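Local atomic coordinates of amino acid ABC transporter, binding protein (Thermus thermophilus, PDB entry 3VV5), a protein that probably serves as the substrate-binding component of an ABC transporter and binds the lysine analogue (S)-2-aminoethyl-L-cysteine (L-thialysine). Residues A[120-125]-A[189-194]; A[125-130]-A[204-209]; A[142-147]-A[185-190]. All coordinates share one frame; numbering follows the deposited sequence.

Contact 1 (A[120-125]-A[189-194]); sequences YCTGGV and DRFVAK
T122 and D189 form the central polar pair, hydroxyl to carboxylate. T122 OG1 donates to D189 OD1 at 2.6 Å. It comes from above the carboxylate plane, 41° out of it, and the two side chains cross at about a right angle. A chi1 of 178° turns the D189 carboxylate back toward strand 120-125, although CB starts off away from it. D189 OD1 also accepts from a water at 2.9 Å, which is bonded in turn to Y120 OH. That hydroxyl also bonds to S102 of the ligand pocket.

The other oxygen serves the helix. D189 is the N-cap of helix 190-200, and OD2 accepts V192 N at 3.0 Å through its anti lone pair. A weak bond from F191 N joins it. Replacing D189 by alanine removes both oxygens and is likely to leave V192 N uncapped and the T122 hydroxyl without its acceptor.

In the fold, this is where strand 185-189 turns into helix 190-200 beside strand 120-129. That long strand is consistent with one of the two crossover strands between the lobes of family 3 solute-binding proteins. One backbone bond fixes the start of the helix here, R190 N to G123 O at 3.0 Å.

Apolar packing follows along the helix. V125 CG2 lies on R190 CA at 3.6 Å and on A193 CB at 3.9 Å, while V125 CG1 touches R190 CB.

Nearer the start of strand 120-125, the edge of the F191 ring meets C121 O, with F191 CE2 at 3.6 Å. C121 itself is tied by a disulfide to C259.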
loop_
_atom_site.group_PDB
_atom_site.type_symbol
_atom_site.label_atom_id
_atom_site.label_comp_id
_atom_site.label_asym_id
_atom_site.label_seq_id
_atom_site.Cartn_x
_atom_site.Cartn_y
_atom_site.Cartn_z
ATOM N N TYR A 120 3.453 -7.828 4.042
ATOM C CA TYR A 120 2.746 -7.500 5.293
ATOM C C TYR A 120 1.261 -7.847 5.230
ATOM O O TYR A 120 0.722 -8.164 4.170
ATOM C CB TYR A 120 2.952 -6.043 5.770
ATOM C CG TYR A 120 2.251 -4.918 4.997
ATOM C CD1 TYR A 120 0.996 -4.448 5.399
ATOM C CD2 TYR A 120 2.886 -4.271 3.931
ATOM C CE1 TYR A 120 0.359 -3.406 4.740
ATOM C CE2 TYR A 120 2.257 -3.203 3.252
ATOM C CZ TYR A 120 0.984 -2.788 3.666
ATOM O OH TYR A 120 0.343 -1.744 3.035
ATOM N N CYS A 121 0.636 -7.815 6.392
ATOM C CA CYS A 121 -0.783 -8.101 6.520
ATOM C C CYS A 121 -1.441 -6.938 7.214
ATOM O O CYS A 121 -0.827 -6.264 8.061
ATOM C CB CYS A 121 -1.016 -9.403 7.279
ATOM S SG CYS A 121 -1.301 -10.832 6.186
ATOM N N THR A 122 -2.695 -6.692 6.843
ATOM C CA THR A 122 -3.365 -5.478 7.257
ATOM C C THR A 122 -4.867 -5.611 7.030
ATOM O O THR A 122 -5.382 -6.685 6.732
ATOM C CB THR A 122 -2.788 -4.248 6.471
ATOM O OG1 THR A 122 -3.263 -3.021 7.035
ATOM C CG2 THR A 122 -3.158 -4.292 4.985
ATOM N N GLY A 123 -5.573 -4.500 7.132
ATOM C CA GLY A 123 -6.981 -4.512 6.792
ATOM C C GLY A 123 -7.480 -3.116 6.611
ATOM O O GLY A 123 -6.786 -2.150 6.985
ATOM N N GLY A 124 -8.674 -3.015 6.028
ATOM C CA GLY A 124 -9.324 -1.730 5.753
ATOM C C GLY A 124 -10.239 -1.367 6.899
ATOM O O GLY A 124 -10.905 -2.230 7.435
ATOM N N VAL A 125 -10.250 -0.094 7.280
ATOM C CA VAL A 125 -11.001 0.380 8.446
ATOM C C VAL A 125 -11.874 1.597 8.136
ATOM O O VAL A 125 -11.552 2.439 7.290
ATOM C CB VAL A 125 -10.086 0.718 9.695
ATOM C CG1 VAL A 125 -9.521 -0.547 10.344
ATOM C CG2 VAL A 125 -8.957 1.700 9.326
ATOM N N ASP A 189 -6.412 2.084 5.130
ATOM C CA ASP A 189 -5.604 1.089 5.823
ATOM C C ASP A 189 -5.503 1.381 7.314
ATOM O O ASP A 189 -5.305 2.535 7.708
ATOM C CB ASP A 189 -4.217 1.072 5.190
ATOM C CG ASP A 189 -3.286 0.116 5.866
ATOM O OD1 ASP A 189 -3.172 -1.057 5.404
ATOM O OD2 ASP A 189 -2.657 0.550 6.853
ATOM N N ARG A 190 -5.559 0.324 8.139
ATOM C CA ARG A 190 -5.571 0.487 9.594
ATOM C C ARG A 190 -4.313 1.157 10.150
ATOM O O ARG A 190 -4.391 1.971 11.068
ATOM C CB ARG A 190 -5.816 -0.868 10.293
ATOM C CG ARG A 190 -4.764 -1.948 9.976
ATOM C CD ARG A 190 -5.071 -3.285 10.665
ATOM N NE ARG A 190 -4.955 -3.162 12.119
ATOM C CZ ARG A 190 -5.525 -3.986 12.998
ATOM N NH1 ARG A 190 -6.265 -5.013 12.583
ATOM N NH2 ARG A 190 -5.356 -3.779 14.298
ATOM N N PHE A 191 -3.155 0.813 9.592
ATOM C CA PHE A 191 -1.900 1.448 10.015
ATOM C C PHE A 191 -1.791 2.886 9.520
ATOM O O PHE A 191 -1.237 3.736 10.210
ATOM C CB PHE A 191 -0.691 0.641 9.526
ATOM C CG PHE A 191 -0.637 -0.755 10.079
ATOM C CD1 PHE A 191 -0.259 -0.975 11.409
ATOM C CD2 PHE A 191 -0.966 -1.847 9.279
ATOM C CE1 PHE A 191 -0.214 -2.261 11.941
ATOM C CE2 PHE A 191 -0.930 -3.146 9.796
ATOM C CZ PHE A 191 -0.554 -3.351 11.131
ATOM N N VAL A 192 -2.282 3.165 8.314
ATOM C CA VAL A 192 -2.256 4.556 7.867
ATOM C C VAL A 192 -3.216 5.432 8.658
ATOM O O VAL A 192 -2.849 6.556 9.006
ATOM C CB VAL A 192 -2.215 4.818 6.292
ATOM C CG1 VAL A 192 -2.095 3.572 5.449
ATOM C CG2 VAL A 192 -3.260 5.886 5.785
ATOM N N ALA A 193 -4.395 4.904 9.002
ATOM C CA ALA A 193 -5.343 5.620 9.866
ATOM C C ALA A 193 -4.719 5.931 11.230
ATOM O O ALA A 193 -4.794 7.055 11.716
ATOM C CB ALA A 193 -6.613 4.774 10.069
ATOM N N LYS A 194 -4.105 4.915 11.834
ATOM C CA LYS A 194 -3.530 5.036 13.175
ATOM C C LYS A 194 -2.450 6.112 13.175
ATOM O O LYS A 194 -2.429 6.971 14.058
ATOM C CB LYS A 194 -2.962 3.683 13.629
ATOM C CG LYS A 194 -2.544 3.599 15.094
ATOM C CD LYS A 194 -2.403 2.132 15.572
ATOM C CE LYS A 194 -3.722 1.346 15.430
ATOM N NZ LYS A 194 -3.859 0.227 16.427
HETATM O O HOH W 1 -2.271 -1.096 2.664
#

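Contact 2 (A[125-130]-A[204-209])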
loop_
_atom_site.group_PDB
_atom_site.type_symbol
_atom_site.label_atom_id
_atom_site.label_comp_id
_atom_site.label_asym_id
_atom_site.label_seq_id
_atom_site.Cartn_x
_atom_site.Cartn_y
_atom_site.Cartn_z
ATOM N N VAL A 125 -10.250 -0.094 7.280
ATOM C CA VAL A 125 -11.001 0.380 8.446
ATOM C C VAL A 125 -11.874 1.597 8.136
ATOM O O VAL A 125 -11.552 2.439 7.290
ATOM C CB VAL A 125 -10.086 0.718 9.695
ATOM C CG1 VAL A 125 -9.521 -0.547 10.344
ATOM C CG2 VAL A 125 -8.957 1.700 9.326
ATOM N N ILE A 126 -12.986 1.676 8.855
ATOM C CA ILE A 126 -13.854 2.830 8.797
ATOM C C ILE A 126 -13.244 3.862 9.714
ATOM O O ILE A 126 -12.926 3.561 10.855
ATOM C CB ILE A 126 -15.282 2.468 9.274
ATOM C CG1 ILE A 126 -16.022 1.733 8.157
ATOM C CG2 ILE A 126 -16.060 3.726 9.746
ATOM C CD1 ILE A 126 -17.343 1.131 8.571
ATOM N N VAL A 127 -13.031 5.071 9.207
ATOM C CA VAL A 127 -12.693 6.171 10.101
ATOM C C VAL A 127 -13.603 7.373 9.884
ATOM O O VAL A 127 -13.866 7.792 8.750
ATOM C CB VAL A 127 -11.129 6.463 10.233
ATOM C CG1 VAL A 127 -10.265 5.700 9.193
ATOM C CG2 VAL A 127 -10.787 7.916 10.381
ATOM N N SER A 128 -14.114 7.891 10.995
ATOM C CA SER A 128 -15.055 9.004 10.937
ATOM C C SER A 128 -14.654 10.068 11.931
ATOM O O SER A 128 -13.671 9.918 12.658
ATOM C CB SER A 128 -16.487 8.523 11.255
ATOM O OG SER A 128 -16.867 7.417 10.442
ATOM N N ARG A 129 -15.420 11.152 11.966
ATOM C CA ARG A 129 -15.258 12.119 13.040
ATOM C C ARG A 129 -15.872 11.468 14.278
ATOM O O ARG A 129 -16.669 10.539 14.149
ATOM C CB ARG A 129 -15.910 13.471 12.684
ATOM C CG ARG A 129 -15.250 14.163 11.470
ATOM C CD ARG A 129 -15.882 15.524 11.123
ATOM N NE ARG A 129 -17.277 15.395 10.699
ATOM C CZ ARG A 129 -17.669 14.933 9.508
ATOM N NH1 ARG A 129 -16.781 14.546 8.593
ATOM N NH2 ARG A 129 -18.956 14.859 9.224
ATOM N N LYS A 130 -15.488 11.912 15.469
ATOM C CA LYS A 130 -16.103 11.374 16.686
ATOM C C LYS A 130 -17.625 11.549 16.646
ATOM O O LYS A 130 -18.123 12.605 16.252
ATOM C CB LYS A 130 -15.458 12.002 17.917
ATOM C CG LYS A 130 -14.326 11.140 18.440
ATOM C CD LYS A 130 -13.291 11.926 19.182
ATOM C CE LYS A 130 -12.385 10.991 19.943
ATOM N NZ LYS A 130 -11.744 9.971 19.056
ATOM N N ASN A 204 -8.613 13.358 19.504
ATOM C CA ASN A 204 -9.855 13.954 19.988
ATOM C C ASN A 204 -10.810 14.416 18.901
ATOM O O ASN A 204 -11.844 14.989 19.213
ATOM C CB ASN A 204 -9.545 15.123 20.920
ATOM C CG ASN A 204 -8.833 14.683 22.163
ATOM O OD1 ASN A 204 -9.172 13.653 22.751
ATOM N ND2 ASN A 204 -7.823 15.451 22.571
ATOM N N THR A 205 -10.488 14.151 17.635
ATOM C CA THR A 205 -11.367 14.563 16.540
ATOM C C THR A 205 -11.833 13.400 15.641
ATOM O O THR A 205 -12.942 13.444 15.115
ATOM C CB THR A 205 -10.809 15.794 15.728
ATOM O OG1 THR A 205 -10.345 15.394 14.442
ATOM C CG2 THR A 205 -9.685 16.496 16.470
ATOM N N LEU A 206 -11.008 12.357 15.505
ATOM C CA LEU A 206 -11.380 11.178 14.713
ATOM C C LEU A 206 -11.454 9.902 15.563
ATOM O O LEU A 206 -10.872 9.822 16.650
ATOM C CB LEU A 206 -10.399 10.970 13.544
ATOM C CG LEU A 206 -10.244 12.082 12.502
ATOM C CD1 LEU A 206 -9.316 11.649 11.366
ATOM C CD2 LEU A 206 -11.588 12.535 11.948
ATOM N N GLN A 207 -12.169 8.907 15.058
ATOM C CA GLN A 207 -12.298 7.636 15.744
ATOM C C GLN A 207 -12.158 6.568 14.677
ATOM O O GLN A 207 -12.694 6.714 13.584
ATOM C CB GLN A 207 -13.660 7.534 16.460
ATOM C CG GLN A 207 -14.704 6.716 15.718
ATOM C CD GLN A 207 -16.154 7.093 16.039
ATOM O OE1 GLN A 207 -16.501 7.418 17.190
ATOM N NE2 GLN A 207 -17.011 7.044 15.010
ATOM N N VAL A 208 -11.442 5.499 14.992
ATOM C CA VAL A 208 -11.326 4.368 14.064
ATOM C C VAL A 208 -12.447 3.389 14.393
ATOM O O VAL A 208 -12.618 2.989 15.551
ATOM C CB VAL A 208 -9.922 3.711 14.152
ATOM C CG1 VAL A 208 -9.781 2.550 13.163
ATOM C CG2 VAL A 208 -8.826 4.766 13.913
ATOM N N GLY A 209 -13.224 3.030 13.375
ATOM C CA GLY A 209 -14.376 2.150 13.546
ATOM C C GLY A 209 -14.020 0.718 13.208
ATOM O O GLY A 209 -12.902 0.272 13.464
#
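V127 and V208 are a non-hydrogen-bonded pair in an antiparallel ladder, with side chains on the same face, and S128 and Q207 are the hydrogen-bonded pair beside them. The strands belong to the central sheet of one lobe of the solute-binding fold. Strand 120-129 enters this ladder and strand 206-222 leaves it.

The tight part lies at V125, V127 and L206, packed against helices 190-200 and 171-180. V127 CG2 meets L206 CD1 at 4.1 Å, and L206 reaches on to L175 and L178 of helix 171-180. V208 is more open. Its CG1, the branch anti to the V208 backbone N (chi1 -179°), rests against V125 CB. Between the strands the backbone is close as well: G209 N donates to I126 O at 2.6 Å. A CB on G209 would crowd I126 CG2. The S128–Q207 pair adds two bonds, S128 N to Q207 O and Q207 N to S128 O, both fairly straight.

The face with S128 and Q207 is more polar. Here S128 OG bonds to P133 O, while Q207 NE2 bonds to G132 O. These bonds tie the ladder to the loop that follows strand 120-129.

Solvent takes over at the other end, where K130 and N204 are exposed. K130 N still bonds to T205 O at 3.0 Å, from above the carbonyl plane. The K130 chain runs out past N204, with CD 3.4 Å from N204 O. A bend at its last torsion (chi4 56°) then brings the amine back to the backbone. The amine bonds to E203 O. K130 NZ also donates to L206 O at 2.6 Å, from 47° out of that carbonyl's plane.

Contact 3 (A[142-147]-A[185-190]); sequences KVVGVQ and TWITDR
G145 O is met by two residues of strand 185-189, through one hydrogen bond and two weaker C-H approaches. I187 N donates to G145 O at 3.2 Å, nearly in line with the carbonyl. W186 CA adds a CA-H...O contact to G145 O at 3.4 Å. The edge of the W186 indole comes in as well, with CD1 3.6 Å from G145 O and the oxygen in the ring plane. A chi1 of 172° sets W186 CG opposite the backbone N, and this brings CD1 to the oxygen. T188 CG2 lies over the centre of one ring face. D171 accepts from W186 NE1 and also bonds to T188 OG1, which helps fix the rotation of the indole.

The partner bond runs the other way. G145 N donates to T185 O at 2.8 Å with an almost straight N-H (176°). At the start of the ladder T185 N reaches V143 O only weakly.

V144, V146 and I187 pack on one face of the ladder. V144 CG1 touches I187 CG1 at 3.9 Å, and the two side chains approach at a slant. V146 CG1 lies alongside I187, 4.0 Å from its CB. V144 and T185 stand side by side, pointing the same way, while T185 OG1 bonds to S128 OG.

Farther along, a water takes the place of a direct bond. It accepts from Q147 N and donates to I187 O at 2.7 Å. Q147 belongs to the L-thialysine pocket, and its NE2 bonds to E43 OE2.

Strand 143-147 is flanked by parallel strands 164-168 and 185-189, which helix 171-180 joins in a beta-alpha-beta crossover, the layout of a periplasmic binding-protein lobe with its pocket at the strand ends.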
loop_
_atom_site.group_PDB
_atom_site.type_symbol
_atom_site.label_atom_id
_atom_site.label_comp_id
_atom_site.label_asym_id
_atom_site.label_seq_id
_atom_site.Cartn_x
_atom_site.Cartn_y
_atom_site.Cartn_z
ATOM N N LYS A 142 -24.929 7.603 4.013
ATOM C CA LYS A 142 -23.727 8.386 4.315
ATOM C C LYS A 142 -22.860 8.587 3.082
ATOM O O LYS A 142 -22.985 7.867 2.082
ATOM C CB LYS A 142 -22.934 7.751 5.470
ATOM C CG LYS A 142 -23.765 7.544 6.735
ATOM C CD LYS A 142 -24.073 8.866 7.418
ATOM C CE LYS A 142 -25.068 8.693 8.547
ATOM N NZ LYS A 142 -25.121 9.973 9.337
ATOM N N VAL A 143 -21.990 9.584 3.153
ATOM C CA VAL A 143 -21.061 9.873 2.056
ATOM C C VAL A 143 -19.694 9.309 2.467
ATOM O O VAL A 143 -19.157 9.680 3.504
ATOM C CB VAL A 143 -20.963 11.391 1.789
ATOM C CG1 VAL A 143 -20.022 11.680 0.615
ATOM C CG2 VAL A 143 -22.369 11.982 1.515
ATOM N N VAL A 144 -19.150 8.415 1.648
ATOM C CA VAL A 144 -17.891 7.756 1.974
ATOM C C VAL A 144 -16.780 8.166 0.996
ATOM O O VAL A 144 -16.993 8.187 -0.219
ATOM C CB VAL A 144 -18.086 6.194 2.059
ATOM C CG1 VAL A 144 -16.772 5.457 2.317
ATOM C CG2 VAL A 144 -19.067 5.849 3.156
ATOM N N GLY A 145 -15.605 8.510 1.535
ATOM C CA GLY A 145 -14.434 8.872 0.716
ATOM C C GLY A 145 -13.403 7.745 0.649
ATOM O O GLY A 145 -13.008 7.207 1.690
ATOM N N VAL A 146 -12.974 7.406 -0.573
ATOM C CA VAL A 146 -11.915 6.388 -0.834
ATOM C C VAL A 146 -10.969 6.797 -1.960
ATOM O O VAL A 146 -11.360 7.504 -2.904
ATOM C CB VAL A 146 -12.518 5.031 -1.254
ATOM C CG1 VAL A 146 -13.219 4.381 -0.099
ATOM C CG2 VAL A 146 -13.484 5.232 -2.409
ATOM N N GLN A 147 -9.731 6.315 -1.884
ATOM C CA GLN A 147 -8.801 6.435 -2.996
ATOM C C GLN A 147 -9.245 5.582 -4.189
ATOM O O GLN A 147 -9.661 4.436 -4.009
ATOM C CB GLN A 147 -7.387 6.015 -2.573
ATOM C CG GLN A 147 -6.383 6.378 -3.631
ATOM C CD GLN A 147 -4.959 6.050 -3.281
ATOM O OE1 GLN A 147 -4.673 5.362 -2.291
ATOM N NE2 GLN A 147 -4.037 6.534 -4.114
ATOM N N THR A 185 -17.162 9.600 6.221
ATOM C CA THR A 185 -16.345 8.428 6.537
ATOM C C THR A 185 -15.239 8.263 5.501
ATOM O O THR A 185 -15.460 8.481 4.325
ATOM C CB THR A 185 -17.236 7.166 6.615
ATOM O OG1 THR A 185 -18.003 7.210 7.834
ATOM C CG2 THR A 185 -16.388 5.865 6.608
ATOM N N TRP A 186 -14.045 7.883 5.964
ATOM C CA TRP A 186 -12.904 7.576 5.112
ATOM C C TRP A 186 -12.573 6.105 5.322
ATOM O O TRP A 186 -12.467 5.663 6.471
ATOM C CB TRP A 186 -11.741 8.476 5.572
ATOM C CG TRP A 186 -10.379 8.232 4.988
ATOM C CD1 TRP A 186 -10.058 7.873 3.702
ATOM C CD2 TRP A 186 -9.136 8.397 5.685
ATOM N NE1 TRP A 186 -8.670 7.821 3.563
ATOM C CE2 TRP A 186 -8.093 8.127 4.768
ATOM C CE3 TRP A 186 -8.810 8.754 7.005
ATOM C CZ2 TRP A 186 -6.737 8.192 5.136
ATOM C CZ3 TRP A 186 -7.466 8.807 7.371
ATOM C CH2 TRP A 186 -6.447 8.536 6.437
ATOM N N ILE A 187 -12.486 5.322 4.241
ATOM C CA ILE A 187 -12.115 3.923 4.379
ATOM C C ILE A 187 -10.692 3.795 3.897
ATOM O O ILE A 187 -10.382 4.144 2.755
ATOM C CB ILE A 187 -13.049 2.940 3.628
ATOM C CG1 ILE A 187 -14.476 2.990 4.211
ATOM C CG2 ILE A 187 -12.511 1.505 3.761
ATOM C CD1 ILE A 187 -15.432 1.986 3.563
ATOM N N THR A 188 -9.817 3.311 4.779
ATOM C CA THR A 188 -8.401 3.264 4.457
ATOM C C THR A 188 -7.738 2.149 5.233
ATOM O O THR A 188 -8.400 1.403 5.943
ATOM C CB THR A 188 -7.721 4.643 4.775
ATOM O OG1 THR A 188 -6.396 4.692 4.230
ATOM C CG2 THR A 188 -7.676 4.893 6.269
ATOM N N ASP A 189 -6.412 2.084 5.130
ATOM C CA ASP A 189 -5.604 1.089 5.823
ATOM C C ASP A 189 -5.503 1.381 7.314
ATOM O O ASP A 189 -5.305 2.535 7.708
ATOM C CB ASP A 189 -4.217 1.072 5.190
ATOM C CG ASP A 189 -3.286 0.116 5.866
ATOM O OD1 ASP A 189 -3.172 -1.057 5.404
ATOM O OD2 ASP A 189 -2.657 0.550 6.853
ATOM N N ARG A 190 -5.559 0.324 8.139
ATOM C CA ARG A 190 -5.571 0.487 9.594
ATOM C C ARG A 190 -4.313 1.157 10.150
ATOM O O ARG A 190 -4.391 1.971 11.068
ATOM C CB ARG A 190 -5.816 -0.868 10.293
ATOM C CG ARG A 190 -4.764 -1.948 9.976
ATOM C CD ARG A 190 -5.071 -3.285 10.665
ATOM N NE ARG A 190 -4.955 -3.162 12.119
ATOM C CZ ARG A 190 -5.525 -3.986 12.998
ATOM N NH1 ARG A 190 -6.265 -5.013 12.583
ATOM N NH2 ARG A 190 -5.356 -3.779 14.298
HETATM O O HOH W 2 -8.905 5.152 0.681
#

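Strand 120-129 comes first in the chain and serves contacts 1 and 2, which share V125. The chain then runs to strand 143-147, which contact 3 pairs with strand 185-189, closing a loop of helices 151-158 and 171-180 and strand 164-168. Helix 190-200 follows at once, and contact 1 there closes the loop from strand 120-129 that contains strand 143-147. Contacts 3 and 1 share D189 and R190. Contact 2 closes last, at strand 206-222. Contact 3 is nested inside its loop, whereas contacts 1 and 2 cross. V125 N to T188 O and V127 O to W186 N, both probable hydrogen bonds, join strand 120-129 to strand 185-189, placing all three contacts around one sheet.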